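Long-range contacts in methylthioribose-1-phosphate isomerase (Saccharomyces cerevisiae, PDB 1W2W), which catalyses the interconversion of methylthioribose-1-phosphate and methylthioribulose-1-phosphate in the methionine salvage pathway, this chain being the N-terminal part of the whole enzyme: residues A[14-19]-A[64-69]; A[21-26]-A[48-53]; A[145-150]-A[187-192]. All coordinates share one frame; numbering follows the deposited sequence.

Contact 1 of 3, residues A[14-19]-A[64-69]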
loop_
_atom_site.group_PDB
_atom_site.type_symbol
_atom_site.label_atom_id
_atom_site.label_comp_id
_atom_site.label_asym_id
_atom_site.label_seq_id
_atom_site.Cartn_x
_atom_site.Cartn_y
_atom_site.Cartn_z
ATOM N N GLU A 14 -14.852 -41.482 -11.513
ATOM C CA GLU A 14 -13.643 -42.281 -11.306
ATOM C C GLU A 14 -12.368 -41.702 -11.921
ATOM O O GLU A 14 -11.279 -42.256 -11.750
ATOM C CB GLU A 14 -13.867 -43.721 -11.770
ATOM C CG GLU A 14 -14.560 -44.582 -10.726
ATOM C CD GLU A 14 -14.819 -46.004 -11.186
ATOM O OE1 GLU A 14 -13.865 -46.705 -11.581
ATOM O OE2 GLU A 14 -15.987 -46.429 -11.145
ATOM N N ASN A 15 -12.500 -40.582 -12.622
ATOM C CA ASN A 15 -11.415 -40.047 -13.440
ATOM C C ASN A 15 -11.607 -38.538 -13.550
ATOM O O ASN A 15 -11.780 -38.014 -14.651
ATOM C CB ASN A 15 -11.478 -40.672 -14.845
ATOM C CG ASN A 15 -10.300 -40.302 -15.721
ATOM O OD1 ASN A 15 -9.168 -40.150 -15.254
ATOM N ND2 ASN A 15 -10.561 -40.165 -17.022
ATOM N N VAL A 16 -11.583 -37.842 -12.423
ATOM C CA VAL A 16 -11.872 -36.405 -12.458
ATOM C C VAL A 16 -10.688 -35.659 -13.046
ATOM O O VAL A 16 -9.559 -36.156 -13.023
ATOM C CB VAL A 16 -12.208 -35.819 -11.068
ATOM C CG1 VAL A 16 -13.416 -36.513 -10.454
ATOM C CG2 VAL A 16 -11.006 -35.866 -10.120
ATOM N N SER A 17 -10.933 -34.462 -13.573
ATOM C CA SER A 17 -9.816 -33.594 -13.910
ATOM C C SER A 17 -9.917 -32.293 -13.124
ATOM O O SER A 17 -11.009 -31.824 -12.791
ATOM C CB SER A 17 -9.716 -33.363 -15.419
ATOM O OG SER A 17 -10.793 -32.553 -15.849
ATOM N N VAL A 18 -8.757 -31.738 -12.807
ATOM C CA VAL A 18 -8.688 -30.527 -12.001
ATOM C C VAL A 18 -7.595 -29.670 -12.621
ATOM O O VAL A 18 -6.497 -30.156 -12.871
ATOM C CB VAL A 18 -8.347 -30.864 -10.531
ATOM C CG1 VAL A 18 -8.217 -29.598 -9.706
ATOM C CG2 VAL A 18 -9.403 -31.794 -9.932
ATOM N N LYS A 19 -7.891 -28.400 -12.884
ATOM C CA LYS A 19 -6.844 -27.442 -13.248
ATOM C C LYS A 19 -7.159 -26.128 -12.536
ATOM O O LYS A 19 -8.314 -25.867 -12.225
ATOM C CB LYS A 19 -6.744 -27.262 -14.771
ATOM C CG LYS A 19 -7.932 -26.563 -15.421
ATOM C CD LYS A 19 -7.812 -26.600 -16.944
ATOM C CE LYS A 19 -8.864 -25.721 -17.606
ATOM N NZ LYS A 19 -8.866 -25.900 -19.088
ATOM N N VAL A 64 -5.668 -34.638 -3.452
ATOM C CA VAL A 64 -5.668 -35.978 -2.859
ATOM C C VAL A 64 -6.467 -36.928 -3.757
ATOM O O VAL A 64 -6.053 -38.067 -4.034
ATOM C CB VAL A 64 -6.272 -35.960 -1.438
ATOM C CG1 VAL A 64 -6.161 -37.344 -0.795
ATOM C CG2 VAL A 64 -5.570 -34.942 -0.550
ATOM N N LEU A 65 -7.619 -36.464 -4.228
ATOM C CA LEU A 65 -8.436 -37.285 -5.113
ATOM C C LEU A 65 -7.733 -37.571 -6.442
ATOM O O LEU A 65 -7.722 -38.715 -6.902
ATOM C CB LEU A 65 -9.825 -36.672 -5.342
ATOM C CG LEU A 65 -10.738 -37.422 -6.331
ATOM C CD1 LEU A 65 -11.061 -38.835 -5.823
ATOM C CD2 LEU A 65 -12.025 -36.642 -6.568
ATOM N N THR A 66 -7.143 -36.566 -7.078
ATOM C CA THR A 66 -6.421 -36.851 -8.320
ATOM C C THR A 66 -5.269 -37.825 -8.074
ATOM O O THR A 66 -4.983 -38.670 -8.928
ATOM C CB THR A 66 -5.903 -35.574 -9.031
ATOM O OG1 THR A 66 -5.129 -34.784 -8.125
ATOM C CG2 THR A 66 -7.040 -34.660 -9.437
ATOM N N GLU A 67 -4.616 -37.712 -6.919
ATOM C CA GLU A 67 -3.517 -38.618 -6.591
ATOM C C GLU A 67 -3.999 -40.061 -6.464
ATOM O O GLU A 67 -3.392 -40.980 -7.030
ATOM C CB GLU A 67 -2.757 -38.198 -5.330
ATOM C CG GLU A 67 -1.671 -39.202 -4.966
ATOM C CD GLU A 67 -0.519 -38.577 -4.216
ATOM O OE1 GLU A 67 -0.020 -39.206 -3.261
ATOM O OE2 GLU A 67 -0.107 -37.455 -4.581
ATOM N N VAL A 68 -5.086 -40.283 -5.730
ATOM C CA VAL A 68 -5.516 -41.665 -5.528
ATOM C C VAL A 68 -6.054 -42.263 -6.817
ATOM O O VAL A 68 -5.928 -43.470 -7.060
ATOM C CB VAL A 68 -6.508 -41.831 -4.363
ATOM C CG1 VAL A 68 -5.890 -41.354 -3.046
ATOM C CG2 VAL A 68 -7.788 -41.124 -4.661
ATOM N N GLN A 69 -6.645 -41.423 -7.663
ATOM C CA GLN A 69 -7.123 -41.909 -8.951
ATOM C C GLN A 69 -5.990 -42.212 -9.912
ATOM O O GLN A 69 -6.075 -43.155 -10.701
ATOM C CB GLN A 69 -8.145 -40.955 -9.568
ATOM C CG GLN A 69 -9.347 -40.794 -8.643
ATOM C CD GLN A 69 -10.536 -40.158 -9.315
ATOM O OE1 GLN A 69 -10.376 -39.351 -10.238
ATOM N NE2 GLN A 69 -11.732 -40.520 -8.871
HETATM O O HOH W 1 -8.422 -38.007 -11.528
#

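Contact 2 of 3, residues A[21-26]-A[48-53]. With SO4 (sulfate ion), chain I.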
loop_
_atom_site.group_PDB
_atom_site.type_symbol
_atom_site.label_atom_id
_atom_site.label_comp_id
_atom_site.label_asym_id
_atom_site.label_seq_id
_atom_site.Cartn_x
_atom_site.Cartn_y
_atom_site.Cartn_z
ATOM N N LEU A 21 -6.436 -21.724 -12.012
ATOM C CA LEU A 21 -5.887 -20.501 -12.578
ATOM C C LEU A 21 -4.637 -20.138 -11.804
ATOM O O LEU A 21 -4.629 -20.221 -10.583
ATOM C CB LEU A 21 -6.890 -19.361 -12.424
ATOM C CG LEU A 21 -7.922 -19.142 -13.524
ATOM C CD1 LEU A 21 -8.718 -17.902 -13.173
ATOM C CD2 LEU A 21 -7.247 -19.004 -14.884
ATOM N N ASP A 22 -3.592 -19.710 -12.502
ATOM C CA ASP A 22 -2.421 -19.191 -11.802
ATOM C C ASP A 22 -2.691 -17.745 -11.381
ATOM O O ASP A 22 -2.586 -16.801 -12.188
ATOM C CB ASP A 22 -1.196 -19.252 -12.708
ATOM C CG ASP A 22 0.080 -18.935 -11.967
ATOM O OD1 ASP A 22 -0.001 -18.269 -10.903
ATOM O OD2 ASP A 22 1.202 -19.326 -12.365
ATOM N N GLN A 23 -3.041 -17.559 -10.112
ATOM C CA GLN A 23 -3.465 -16.232 -9.685
ATOM C C GLN A 23 -2.322 -15.248 -9.541
ATOM O O GLN A 23 -2.559 -14.051 -9.352
ATOM C CB GLN A 23 -4.274 -16.316 -8.398
ATOM C CG GLN A 23 -5.559 -17.129 -8.570
ATOM C CD GLN A 23 -6.424 -17.080 -7.333
ATOM O OE1 GLN A 23 -6.660 -16.007 -6.778
ATOM N NE2 GLN A 23 -6.892 -18.242 -6.883
ATOM N N LEU A 24 -1.089 -15.738 -9.623
ATOM C CA LEU A 24 0.058 -14.847 -9.636
ATOM C C LEU A 24 0.072 -14.019 -10.920
ATOM O O LEU A 24 0.623 -12.924 -10.927
ATOM C CB LEU A 24 1.381 -15.620 -9.518
ATOM C CG LEU A 24 1.661 -16.447 -8.258
ATOM C CD1 LEU A 24 2.933 -17.242 -8.507
ATOM C CD2 LEU A 24 1.841 -15.549 -7.034
ATOM N N LEU A 25 -0.524 -14.547 -11.992
ATOM C CA LEU A 25 -0.404 -13.981 -13.334
ATOM C C LEU A 25 -1.612 -13.144 -13.778
ATOM O O LEU A 25 -1.560 -12.458 -14.809
ATOM C CB LEU A 25 -0.129 -15.101 -14.345
ATOM C CG LEU A 25 1.067 -15.998 -13.995
ATOM C CD1 LEU A 25 1.280 -17.042 -15.089
ATOM C CD2 LEU A 25 2.333 -15.171 -13.784
ATOM N N LEU A 26 -2.695 -13.189 -12.995
ATOM C CA LEU A 26 -3.888 -12.408 -13.301
ATOM C C LEU A 26 -3.609 -10.921 -13.048
ATOM O O LEU A 26 -2.691 -10.592 -12.296
ATOM C CB LEU A 26 -5.067 -12.881 -12.442
ATOM C CG LEU A 26 -5.624 -14.296 -12.697
ATOM C CD1 LEU A 26 -6.571 -14.728 -11.563
ATOM C CD2 LEU A 26 -6.370 -14.336 -14.013
HETATM N N MSE A 48 1.242 -19.769 -3.806
HETATM C CA MSE A 48 0.122 -18.821 -3.932
HETATM C C MSE A 48 -0.380 -18.649 -5.362
HETATM O O MSE A 48 -0.941 -17.610 -5.749
HETATM C CB MSE A 48 0.439 -17.485 -3.264
HETATM C CG MSE A 48 0.640 -17.642 -1.766
HETATM SE SE MSE A 48 0.912 -15.951 -0.825
HETATM C CE MSE A 48 -0.901 -15.149 -0.986
ATOM N N GLN A 49 -0.193 -19.699 -6.153
ATOM C CA GLN A 49 -0.831 -19.771 -7.450
ATOM C C GLN A 49 -2.323 -20.001 -7.272
ATOM O O GLN A 49 -3.117 -19.463 -8.033
ATOM C CB GLN A 49 -0.235 -20.889 -8.300
ATOM C CG GLN A 49 1.173 -20.594 -8.776
ATOM C CD GLN A 49 1.775 -21.793 -9.466
ATOM O OE1 GLN A 49 2.005 -22.814 -8.824
ATOM N NE2 GLN A 49 2.020 -21.683 -10.770
ATOM N N VAL A 50 -2.692 -20.789 -6.266
ATOM C CA VAL A 50 -4.055 -20.771 -5.739
ATOM C C VAL A 50 -3.962 -20.134 -4.360
ATOM O O VAL A 50 -3.079 -20.480 -3.564
ATOM C CB VAL A 50 -4.612 -22.211 -5.576
ATOM C CG1 VAL A 50 -6.007 -22.177 -4.960
ATOM C CG2 VAL A 50 -4.657 -22.938 -6.918
ATOM N N ARG A 51 -4.863 -19.202 -4.057
ATOM C CA ARG A 51 -4.918 -18.675 -2.702
ATOM C C ARG A 51 -6.346 -18.262 -2.391
ATOM O O ARG A 51 -7.239 -18.433 -3.226
ATOM C CB ARG A 51 -3.916 -17.529 -2.488
ATOM C CG ARG A 51 -3.681 -16.607 -3.699
ATOM C CD ARG A 51 -4.944 -15.905 -4.191
ATOM N NE ARG A 51 -5.613 -15.208 -3.092
ATOM C CZ ARG A 51 -6.880 -14.811 -3.094
ATOM N NH1 ARG A 51 -7.654 -15.028 -4.148
ATOM N NH2 ARG A 51 -7.377 -14.185 -2.024
ATOM N N GLY A 52 -6.578 -17.753 -1.190
ATOM C CA GLY A 52 -7.945 -17.664 -0.706
ATOM C C GLY A 52 -8.271 -18.870 0.149
ATOM O O GLY A 52 -8.104 -20.012 -0.283
ATOM N N ALA A 53 -8.735 -18.629 1.372
ATOM C CA ALA A 53 -8.812 -19.732 2.335
ATOM C C ALA A 53 -9.594 -20.962 1.844
ATOM O O ALA A 53 -9.075 -22.085 1.901
ATOM C CB ALA A 53 -9.343 -19.254 3.687
HETATM S S SO4 I . -4.506 -15.306 0.813
HETATM O O1 SO4 I . -4.659 -16.758 0.674
HETATM O O2 SO4 I . -3.206 -15.040 1.433
HETATM O O3 SO4 I . -4.525 -14.685 -0.498
HETATM O O4 SO4 I . -5.567 -14.799 1.673
#

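Contact 3 of 3, residues A[145-150]-A[187-192]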
loop_
_atom_site.group_PDB
_atom_site.type_symbol
_atom_site.label_atom_id
_atom_site.label_comp_id
_atom_site.label_asym_id
_atom_site.label_seq_id
_atom_site.Cartn_x
_atom_site.Cartn_y
_atom_site.Cartn_z
ATOM N N ASP A 145 -19.830 -27.979 -3.420
ATOM C CA ASP A 145 -21.197 -27.532 -3.670
ATOM C C ASP A 145 -21.747 -26.755 -2.472
ATOM O O ASP A 145 -22.471 -25.765 -2.635
ATOM C CB ASP A 145 -22.104 -28.719 -3.992
ATOM C CG ASP A 145 -21.785 -29.341 -5.335
ATOM O OD1 ASP A 145 -21.022 -28.731 -6.122
ATOM O OD2 ASP A 145 -22.264 -30.442 -5.687
ATOM N N GLU A 146 -21.400 -27.207 -1.271
ATOM C CA GLU A 146 -21.737 -26.459 -0.063
ATOM C C GLU A 146 -21.014 -25.116 0.017
ATOM O O GLU A 146 -21.595 -24.128 0.467
ATOM C CB GLU A 146 -21.491 -27.284 1.204
ATOM C CG GLU A 146 -22.431 -28.488 1.334
ATOM C CD GLU A 146 -22.120 -29.376 2.522
ATOM O OE1 GLU A 146 -21.372 -28.961 3.435
ATOM O OE2 GLU A 146 -22.631 -30.516 2.555
ATOM N N ASP A 147 -19.758 -25.056 -0.415
ATOM C CA ASP A 147 -19.049 -23.775 -0.402
ATOM C C ASP A 147 -19.812 -22.732 -1.222
ATOM O O ASP A 147 -20.055 -21.628 -0.751
ATOM C CB ASP A 147 -17.612 -23.932 -0.900
ATOM C CG ASP A 147 -16.822 -22.653 -0.794
ATOM O OD1 ASP A 147 -16.292 -22.396 0.304
ATOM O OD2 ASP A 147 -16.689 -21.857 -1.747
ATOM N N LEU A 148 -20.214 -23.102 -2.435
ATOM C CA LEU A 148 -20.939 -22.193 -3.322
ATOM C C LEU A 148 -22.312 -21.829 -2.757
ATOM O O LEU A 148 -22.698 -20.657 -2.746
ATOM C CB LEU A 148 -21.095 -22.830 -4.708
ATOM C CG LEU A 148 -21.931 -22.065 -5.734
ATOM C CD1 LEU A 148 -21.277 -20.705 -6.027
ATOM C CD2 LEU A 148 -22.009 -22.899 -7.001
ATOM N N ALA A 149 -23.056 -22.829 -2.293
ATOM C CA ALA A 149 -24.389 -22.569 -1.769
ATOM C C ALA A 149 -24.302 -21.691 -0.520
ATOM O O ALA A 149 -25.130 -20.796 -0.326
ATOM C CB ALA A 149 -25.103 -23.866 -1.430
ATOM N N ASN A 150 -23.306 -21.961 0.321
ATOM C CA ASN A 150 -23.158 -21.210 1.560
ATOM C C ASN A 150 -22.651 -19.794 1.266
ATOM O O ASN A 150 -22.994 -18.853 1.978
ATOM C CB ASN A 150 -22.232 -21.937 2.549
ATOM C CG ASN A 150 -22.871 -23.179 3.152
ATOM O OD1 ASN A 150 -24.094 -23.309 3.163
ATOM N ND2 ASN A 150 -22.045 -24.100 3.653
ATOM N N ALA A 187 -11.306 -16.740 -4.861
ATOM C CA ALA A 187 -10.844 -17.190 -3.545
ATOM C C ALA A 187 -11.607 -18.405 -3.031
ATOM O O ALA A 187 -11.321 -18.896 -1.939
ATOM C CB ALA A 187 -10.940 -16.042 -2.531
ATOM N N THR A 188 -12.572 -18.881 -3.815
ATOM C CA THR A 188 -13.579 -19.826 -3.316
ATOM C C THR A 188 -14.050 -20.726 -4.460
ATOM O O THR A 188 -13.446 -20.753 -5.527
ATOM C CB THR A 188 -14.812 -19.108 -2.693
ATOM O OG1 THR A 188 -15.582 -18.431 -3.706
ATOM C CG2 THR A 188 -14.424 -18.033 -1.678
ATOM N N SER A 189 -15.146 -21.452 -4.254
ATOM C CA SER A 189 -15.717 -22.249 -5.330
ATOM C C SER A 189 -16.526 -21.348 -6.268
ATOM O O SER A 189 -17.017 -21.813 -7.311
ATOM C CB SER A 189 -16.621 -23.354 -4.759
ATOM O OG SER A 189 -17.760 -22.769 -4.139
ATOM N N GLY A 190 -16.680 -20.073 -5.908
ATOM C CA GLY A 190 -17.513 -19.167 -6.685
ATOM C C GLY A 190 -18.404 -18.296 -5.816
ATOM O O GLY A 190 -18.791 -18.699 -4.724
ATOM N N TYR A 191 -18.715 -17.105 -6.314
ATOM C CA TYR A 191 -19.551 -16.115 -5.618
ATOM C C TYR A 191 -18.855 -15.373 -4.455
ATOM O O TYR A 191 -18.776 -14.139 -4.447
ATOM C CB TYR A 191 -20.894 -16.700 -5.178
ATOM C CG TYR A 191 -21.926 -15.627 -4.928
ATOM C CD1 TYR A 191 -22.592 -15.033 -5.993
ATOM C CD2 TYR A 191 -22.218 -15.196 -3.640
ATOM C CE1 TYR A 191 -23.533 -14.052 -5.787
ATOM C CE2 TYR A 191 -23.157 -14.211 -3.418
ATOM C CZ TYR A 191 -23.807 -13.638 -4.501
ATOM O OH TYR A 191 -24.750 -12.655 -4.333
ATOM N N GLY A 192 -18.326 -16.117 -3.487
ATOM C CA GLY A 192 -17.395 -15.525 -2.539
ATOM C C GLY A 192 -18.035 -15.209 -1.195
ATOM O O GLY A 192 -19.238 -15.418 -0.990
#

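Contact 1 of 3, residues A[14-19]-A[64-69]
Gln-69 reaches from helix 53-73 to the backbone of Val-16. Val-16 N donates to Gln-69 OE1 at 2.9 Å, with an N-H...O angle of 159°. The donor lies in the plane of the amide carbonyl. Gln-69 CG stands anti to its own backbone carbonyl carbon (chi1 -60°), and the chain runs extended beyond it. This carries the amide across to the segment leading into strand 17-21. A water also donates to Gln-69 OE1, at 2.7 Å, and donates to Val-16 O at 2.6 Å. One amide oxygen thus takes two donors: the water bridges it to Val-16 O, while Val-16 N bonds to it directly. Gln-69 NE2 bonds to Pro-13 O and Asp-133 OD1, so both ends of the amide are held and its rotation is fixed. Glu-14 O sits over the face of this amide, 3.3 Å from Gln-69 CD.

The rest is apolar. Val-16 CG2 packs on Leu-65 CD2 at 3.8 Å, the two side chains crossing at about a right angle. Thr-66 CG2, anti to its carbonyl carbon, meets Val-18 CG2 at 3.7 Å, again with side chains about perpendicular. Its hydroxyl bonds back to Ser-63 O in its own helix.

The contact lays strand 17-21, the middle strand of a three-stranded antiparallel sheet, against helix 53-73. Phe-8 of strand 6-9 and Tyr-137 of helix 129-168 also pack on Val-16.

Contact 2 of 3, residues A[21-26]-A[48-53]
Gln-23 and Arg-51 meet with their flat ends almost perpendicular, the amide and guanidinium planes 85° apart. Arg-51 NH1 donates to Gln-23 OE1 at 3.0 Å. The acceptor lies near the guanidinium plane, and the donor comes in on a lone pair of the amide oxygen. Arg-51 is bent at chi2 and chi3, which curls the group back to serve both this amide and a sulfate ion. At another edge Arg-51 NE donates to sulfate O3 at 2.9 Å.

Asp-22 and Gln-49 are also steeply turned, carboxylate and amide 74° apart. Gln-49 NE2 gives a nearly straight bond of 3.0 Å to Asp-22 OD2, reaching it from above the carboxylate plane. Asp-22 OD1 accepts from Leu-24 N, an Asx turn. Between these pairs Gln-23 N donates to Gln-49 O at 2.8 Å. Leu-24 CD1 lies on Gln-49 CG at 3.8 Å.

Gly-52 N, at the N-cap of helix 53-73, donates to sulfate O1 at 2.9 Å, and Arg-106 NH2 of another chain also binds the ion. Arg-51 lies close to Cys-181, the predicted transition state stabiliser. The sulfate site is consistent with a seat for the substrate's phosphate.

The contact joins the loop between strands 17-21 and 32-34 to the link between helices 38-46 and 53-73.

Contact 3 of 3, residues A[145-150]-A[187-192]
Asp-147 points from helix 129-168 at Ser-189, and its side chain meets that residue from CB to OD2. CB lies 3.4 Å from Ser-189 OG. CG is anti to the backbone N (chi1 -175°), which swings the carboxylate off the helix toward the loop, and it lies 3.5 Å from Ser-189 OG. OD2 is the gripping atom. Ser-189 OG donates to it at 2.8 Å on the anti lone pair, away from the other oxygen. Ser-189 N donates to the same OD2 at 3.0 Å, from above the carboxylate plane. Asp-147 OD2 also lies 3.5 Å from Thr-188 CB. An alanine here would remove the carboxylate and is likely to leave the amide and hydroxyl of Ser-189 without their shared acceptor.

Thr-188 OG1 accepts from Gly-190 N at 3.0 Å, an ST turn, and is also bonded to Gly-184 O. One residue on from Asp-147, Leu-148 CD1 packs on Gly-190 O at 3.4 Å and on Tyr-191 CB at 4.1 Å.

The contact docks the loop between strand 174-179 and helix 194-210 on helix 129-168. Pro-54 and Ile-58 of helix 53-73 pack against the same loop.

In the fold
From the N terminus, contact 1 opens first, at the entry to strand 17-21. It closes at residues 64-69, late in helix 53-73. Contact 2 joins 21-26 to 48-53 and lies wholly within that span, so the two are nested. Their first segments almost adjoin, but the centres are 20 Å apart. Together they tie strand 17-21 and the loop after it to the body of helix 53-73 and the link before it. Contact 3 follows in series. It closes the loop that runs from helix 129-168 through strand 174-179 to residues 187-192. Ala-187 packs on Arg-51 and Gly-52, so contacts 2 and 3 touch. Contacts 1 and 3 do not touch.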